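Local coordinates for protein restriction endonuclease (Mycobacterium sp., PDB 4F0Q) that is a tetrameric, modification-dependent restriction endonuclease that cleaves DNA and probably recognises methylated cytosine in it, at residues A66-P71 with F115-P120; L134-A139 with E185-V190. One frame throughout, in Å; residues are numbered along the deposited sequence.

Contact 1. Residues A66-P71 with F115-P120; sequences AGINAP and FGDHKP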
loop_
_atom_site.group_PDB
_atom_site.type_symbol
_atom_site.label_atom_id
_atom_site.label_comp_id
_atom_site.label_asym_id
_atom_site.label_seq_id
_atom_site.Cartn_x
_atom_site.Cartn_y
_atom_site.Cartn_z
ATOM N N ALA A 66 -19.733 18.544 31.844
ATOM C CA ALA A 66 -18.484 18.452 31.104
ATOM C C ALA A 66 -17.904 17.045 31.211
ATOM O O ALA A 66 -17.727 16.518 32.309
ATOM C CB ALA A 66 -17.485 19.481 31.612
ATOM N N GLY A 67 -17.623 16.436 30.064
ATOM C CA GLY A 67 -16.974 15.140 30.038
ATOM C C GLY A 67 -17.907 13.960 29.862
ATOM O O GLY A 67 -18.747 13.940 28.962
ATOM N N ILE A 68 -17.756 12.971 30.736
ATOM C CA ILE A 68 -18.478 11.711 30.620
ATOM C C ILE A 68 -19.622 11.622 31.625
ATOM O O ILE A 68 -19.425 11.804 32.826
ATOM C CB ILE A 68 -17.524 10.521 30.815
ATOM C CG1 ILE A 68 -16.353 10.627 29.833
ATOM C CG2 ILE A 68 -18.265 9.202 30.643
ATOM C CD1 ILE A 68 -15.033 10.153 30.392
ATOM N N ASN A 69 -20.817 11.333 31.119
ATOM C CA ASN A 69 -22.020 11.285 31.942
ATOM C C ASN A 69 -22.773 9.973 31.763
ATOM O O ASN A 69 -22.739 9.370 30.693
ATOM C CB ASN A 69 -22.949 12.447 31.594
ATOM C CG ASN A 69 -22.240 13.785 31.601
ATOM O OD1 ASN A 69 -22.257 14.504 32.599
ATOM N ND2 ASN A 69 -21.615 14.130 30.480
ATOM N N ALA A 70 -23.463 9.542 32.813
ATOM C CA ALA A 70 -24.268 8.327 32.748
ATOM C C ALA A 70 -25.345 8.315 33.826
ATOM O O ALA A 70 -25.052 8.518 35.004
ATOM C CB ALA A 70 -23.384 7.094 32.861
ATOM N N PRO A 71 -26.603 8.086 33.420
ATOM C CA PRO A 71 -27.725 7.980 34.358
ATOM C C PRO A 71 -27.577 6.758 35.257
ATOM O O PRO A 71 -26.758 5.884 34.971
ATOM C CB PRO A 71 -28.936 7.803 33.435
ATOM C CG PRO A 71 -28.502 8.356 32.118
ATOM C CD PRO A 71 -27.050 8.028 32.017
ATOM N N PHE A 115 -10.483 11.297 24.572
ATOM C CA PHE A 115 -9.624 11.079 25.732
ATOM C C PHE A 115 -10.416 11.113 27.036
ATOM O O PHE A 115 -11.381 11.866 27.168
ATOM C CB PHE A 115 -8.497 12.111 25.765
ATOM C CG PHE A 115 -7.543 11.998 24.612
ATOM C CD1 PHE A 115 -7.788 12.668 23.424
ATOM C CD2 PHE A 115 -6.404 11.218 24.713
ATOM C CE1 PHE A 115 -6.911 12.564 22.361
ATOM C CE2 PHE A 115 -5.525 11.109 23.654
ATOM C CZ PHE A 115 -5.778 11.783 22.476
ATOM N N GLY A 116 -9.993 10.298 27.997
ATOM C CA GLY A 116 -10.704 10.152 29.255
ATOM C C GLY A 116 -10.661 11.359 30.176
ATOM O O GLY A 116 -10.269 12.453 29.769
ATOM N N ASP A 117 -11.061 11.154 31.427
ATOM C CA ASP A 117 -11.163 12.249 32.387
ATOM C C ASP A 117 -10.103 12.181 33.484
ATOM O O ASP A 117 -10.247 12.809 34.533
ATOM C CB ASP A 117 -12.559 12.284 33.017
ATOM C CG ASP A 117 -12.801 11.124 33.964
ATOM O OD1 ASP A 117 -12.281 10.019 33.703
ATOM O OD2 ASP A 117 -13.509 11.320 34.975
ATOM N N HIS A 118 -9.043 11.415 33.246
ATOM C CA HIS A 118 -7.937 11.344 34.192
ATOM C C HIS A 118 -7.236 12.696 34.247
ATOM O O HIS A 118 -6.992 13.320 33.214
ATOM C CB HIS A 118 -6.951 10.246 33.789
ATOM C CG HIS A 118 -5.996 9.858 34.875
ATOM N ND1 HIS A 118 -6.123 8.689 35.593
ATOM C CD2 HIS A 118 -4.901 10.484 35.367
ATOM C CE1 HIS A 118 -5.145 8.608 36.477
ATOM N NE2 HIS A 118 -4.389 9.686 36.360
ATOM N N LYS A 119 -6.920 13.148 35.455
ATOM C CA LYS A 119 -6.333 14.468 35.650
ATOM C C LYS A 119 -4.903 14.369 36.176
ATOM O O LYS A 119 -4.508 13.331 36.708
ATOM C CB LYS A 119 -7.203 15.291 36.606
ATOM C CG LYS A 119 -8.573 15.641 36.045
ATOM C CD LYS A 119 -9.306 16.617 36.951
ATOM C CE LYS A 119 -10.650 17.014 36.361
ATOM N NZ LYS A 119 -11.367 17.991 37.225
ATOM N N PRO A 120 -4.113 15.444 36.012
ATOM C CA PRO A 120 -2.748 15.477 36.550
ATOM C C PRO A 120 -2.696 15.263 38.063
ATOM O O PRO A 120 -1.701 14.747 38.573
ATOM C CB PRO A 120 -2.280 16.894 36.210
ATOM C CG PRO A 120 -3.053 17.257 35.000
ATOM C CD PRO A 120 -4.400 16.622 35.173
#
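I68 reaches over to D117 and G116 in the N-terminal, PUA-related domain of the enzyme, where the short edge strand 67-69 comes up beside the loop that leaves strand 111-115. The contact is small and entirely apolar, and I68 is the only residue of 66-71 with a side chain within 4.5 Å of segment 115-120. From CB, which points toward the loop, the side chain forks: CG2 turns back to the helix 130-142, over L134, while CG1 sets out for the loop. CG1 lies anti to the carbonyl carbon (chi1 -55°), and the chain runs on from it to CD1, the atom that does the touching. CD1 sits 4.5 Å from G116 CA and also meets L135 of the helix. The side chains of I68 and D117 cross at about a right angle, and CD1 meets the aspartate at its CB, short of the carboxylate. The D117 carboxylate is occupied with the start of helix 130-142: OD1 takes the T129 hydroxyl and the N132 amide, OD2 the G131 amide. These bonds tie the loop to the first turn of the helix and should fix the rotation of the carboxylate. The closest approach is I68 CD1 to D117 CB, 4.2 Å.

Contact 2. Residues L134-A139 with E185-V190; sequences LLLEAA and ERLEHV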
loop_
_atom_site.group_PDB
_atom_site.type_symbol
_atom_site.label_atom_id
_atom_site.label_comp_id
_atom_site.label_asym_id
_atom_site.label_seq_id
_atom_site.Cartn_x
_atom_site.Cartn_y
_atom_site.Cartn_z
ATOM N N LEU A 134 -16.472 4.413 33.948
ATOM C CA LEU A 134 -17.636 4.211 33.089
ATOM C C LEU A 134 -17.219 3.745 31.696
ATOM O O LEU A 134 -17.865 2.882 31.098
ATOM C CB LEU A 134 -18.462 5.495 32.985
ATOM C CG LEU A 134 -19.161 5.977 34.257
ATOM C CD1 LEU A 134 -19.834 7.319 34.016
ATOM C CD2 LEU A 134 -20.171 4.948 34.738
ATOM N N LEU A 135 -16.131 4.317 31.188
ATOM C CA LEU A 135 -15.626 3.972 29.863
ATOM C C LEU A 135 -15.077 2.549 29.809
ATOM O O LEU A 135 -15.202 1.873 28.792
ATOM C CB LEU A 135 -14.557 4.969 29.411
ATOM C CG LEU A 135 -15.015 6.404 29.136
ATOM C CD1 LEU A 135 -13.867 7.230 28.573
ATOM C CD2 LEU A 135 -16.207 6.423 28.194
ATOM N N LEU A 136 -14.462 2.102 30.901
ATOM C CA LEU A 136 -13.955 0.734 30.985
ATOM C C LEU A 136 -15.104 -0.259 31.125
ATOM O O LEU A 136 -15.143 -1.291 30.439
ATOM C CB LEU A 136 -12.980 0.591 32.157
ATOM C CG LEU A 136 -11.596 1.221 31.977
ATOM C CD1 LEU A 136 -10.833 1.244 33.292
ATOM C CD2 LEU A 136 -10.805 0.471 30.917
ATOM N N GLU A 137 -16.042 0.065 32.014
ATOM C CA GLU A 137 -17.226 -0.763 32.220
ATOM C C GLU A 137 -18.037 -0.897 30.934
ATOM O O GLU A 137 -18.658 -1.930 30.686
ATOM C CB GLU A 137 -18.096 -0.194 33.342
ATOM C CG GLU A 137 -17.518 -0.395 34.734
ATOM C CD GLU A 137 -18.342 0.279 35.814
ATOM O OE1 GLU A 137 -19.149 1.171 35.480
ATOM O OE2 GLU A 137 -18.184 -0.087 36.999
ATOM N N ALA A 138 -18.021 0.152 30.117
ATOM C CA ALA A 138 -18.667 0.107 28.811
ATOM C C ALA A 138 -17.831 -0.702 27.827
ATOM O O ALA A 138 -18.369 -1.454 27.019
ATOM C CB ALA A 138 -18.896 1.510 28.282
ATOM N N ALA A 139 -16.512 -0.544 27.908
ATOM C CA ALA A 139 -15.586 -1.231 27.013
ATOM C C ALA A 139 -15.702 -2.740 27.161
ATOM O O ALA A 139 -15.525 -3.484 26.196
ATOM C CB ALA A 139 -14.159 -0.782 27.277
ATOM N N GLU A 185 -14.498 1.232 19.627
ATOM C CA GLU A 185 -13.749 0.349 18.744
ATOM C C GLU A 185 -12.414 -0.030 19.368
ATOM O O GLU A 185 -11.961 -1.170 19.243
ATOM C CB GLU A 185 -13.528 0.999 17.378
ATOM C CG GLU A 185 -12.819 0.096 16.382
ATOM C CD GLU A 185 -12.578 0.772 15.049
ATOM O OE1 GLU A 185 -12.573 2.020 15.005
ATOM O OE2 GLU A 185 -12.400 0.053 14.043
ATOM N N ARG A 186 -11.783 0.924 20.041
ATOM C CA ARG A 186 -10.523 0.639 20.720
ATOM C C ARG A 186 -10.367 1.468 21.993
ATOM O O ARG A 186 -10.859 2.589 22.077
ATOM C CB ARG A 186 -9.338 0.862 19.775
ATOM C CG ARG A 186 -8.026 0.271 20.270
ATOM C CD ARG A 186 -6.971 0.239 19.174
ATOM N NE ARG A 186 -6.599 1.577 18.725
ATOM C CZ ARG A 186 -5.607 1.829 17.877
ATOM N NH1 ARG A 186 -4.881 0.834 17.387
ATOM N NH2 ARG A 186 -5.337 3.079 17.520
ATOM N N LEU A 187 -9.697 0.898 22.988
ATOM C CA LEU A 187 -9.404 1.609 24.227
ATOM C C LEU A 187 -7.981 1.281 24.659
ATOM O O LEU A 187 -7.672 0.135 24.978
ATOM C CB LEU A 187 -10.402 1.226 25.325
ATOM C CG LEU A 187 -10.425 2.074 26.603
ATOM C CD1 LEU A 187 -11.822 2.088 27.203
ATOM C CD2 LEU A 187 -9.419 1.575 27.634
ATOM N N GLU A 188 -7.118 2.291 24.673
ATOM C CA GLU A 188 -5.708 2.071 24.974
ATOM C C GLU A 188 -5.142 3.035 26.012
ATOM O O GLU A 188 -5.735 4.073 26.307
ATOM C CB GLU A 188 -4.876 2.124 23.689
ATOM C CG GLU A 188 -5.152 3.335 22.819
ATOM C CD GLU A 188 -4.528 3.216 21.442
ATOM O OE1 GLU A 188 -4.878 4.026 20.557
ATOM O OE2 GLU A 188 -3.689 2.312 21.244
ATOM N N HIS A 189 -3.989 2.671 26.564
ATOM C CA HIS A 189 -3.288 3.498 27.535
ATOM C C HIS A 189 -2.528 4.609 26.821
ATOM O O HIS A 189 -2.023 4.412 25.717
ATOM C CB HIS A 189 -2.323 2.635 28.354
ATOM C CG HIS A 189 -1.436 3.418 29.274
ATOM N ND1 HIS A 189 -0.143 3.766 28.943
ATOM C CD2 HIS A 189 -1.650 3.909 30.517
ATOM C CE1 HIS A 189 0.397 4.442 29.941
ATOM N NE2 HIS A 189 -0.496 4.544 30.908
ATOM N N VAL A 190 -2.455 5.776 27.448
ATOM C CA VAL A 190 -1.704 6.890 26.882
ATOM C C VAL A 190 -1.114 7.745 28.002
ATOM O O VAL A 190 -1.607 7.726 29.125
ATOM C CB VAL A 190 -2.591 7.753 25.953
ATOM C CG1 VAL A 190 -3.544 8.617 26.766
ATOM C CG2 VAL A 190 -1.736 8.612 25.029
#
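This is a helix laid against a beta-sheet in the hydrophobic core of the N-terminal domain: L136 and A139 of helix 130-142 meet L187 of the long strand 175-193. The two short segments run 133° apart in direction, with their axes 10.0 Å from each other, and the backbones come nearest at A139 and L187, whose CA atoms are 7.4 Å apart. Within 185-190, L187 alone touches segment 134-139. Its CG stands anti to its own backbone N (chi1 -168°), which carries both methyls out to the helix surface. CD2 goes to the leucine, meeting L136 CD2 at 3.7 Å, with the two side chains crossing at about a right angle. CD1 settles by the alanine and close to the carbonyl oxygen of L135, an oxygen already bound by the A139 amide one helical turn on (A139 N to L135 O, 2.9 Å). L204 and L206 of the adjacent strand 200-210 extend the same apolar floor. A second subunit closes in as well: its H189 packs on both L136 and L187, and its backbone hydrogen-bonds to L187 and H189.

R186 NH2 and E188 OE1 form a salt bridge at 3.2 Å, but the oxygen stands well out of the guanidinium plane and no N-H points at it; E188 OE2 lies over the centre of the same group, 3.8 Å above the plane. R186 NE is paired with D207, the residue facing E185 and R186 in a classic beta bulge. Back in the core, A139 CB rests 3.7 Å from L187 CD1.

In the fold
Helix 130-142 is what joins the two contacts, whose centres are 12 Å apart. Contact 2 sets one side of it on strand 175-193, and I68 and A70 of contact 1 pack on L135 and L134 of the same helix: I68 CD1 is 3.6 Å from L135 CD1, and A70 CB is 3.7 Å from L134 CD1. Both contacts reach the same mixed sheet, contact 1 near the surface and contact 2 in the buried core, beside the interface with a second subunit. The magnesium ion, bound by D334, Q355 and A356, sits at the five-stranded sheet of the nuclease part; none of the residues of the two contacts is among its ligands.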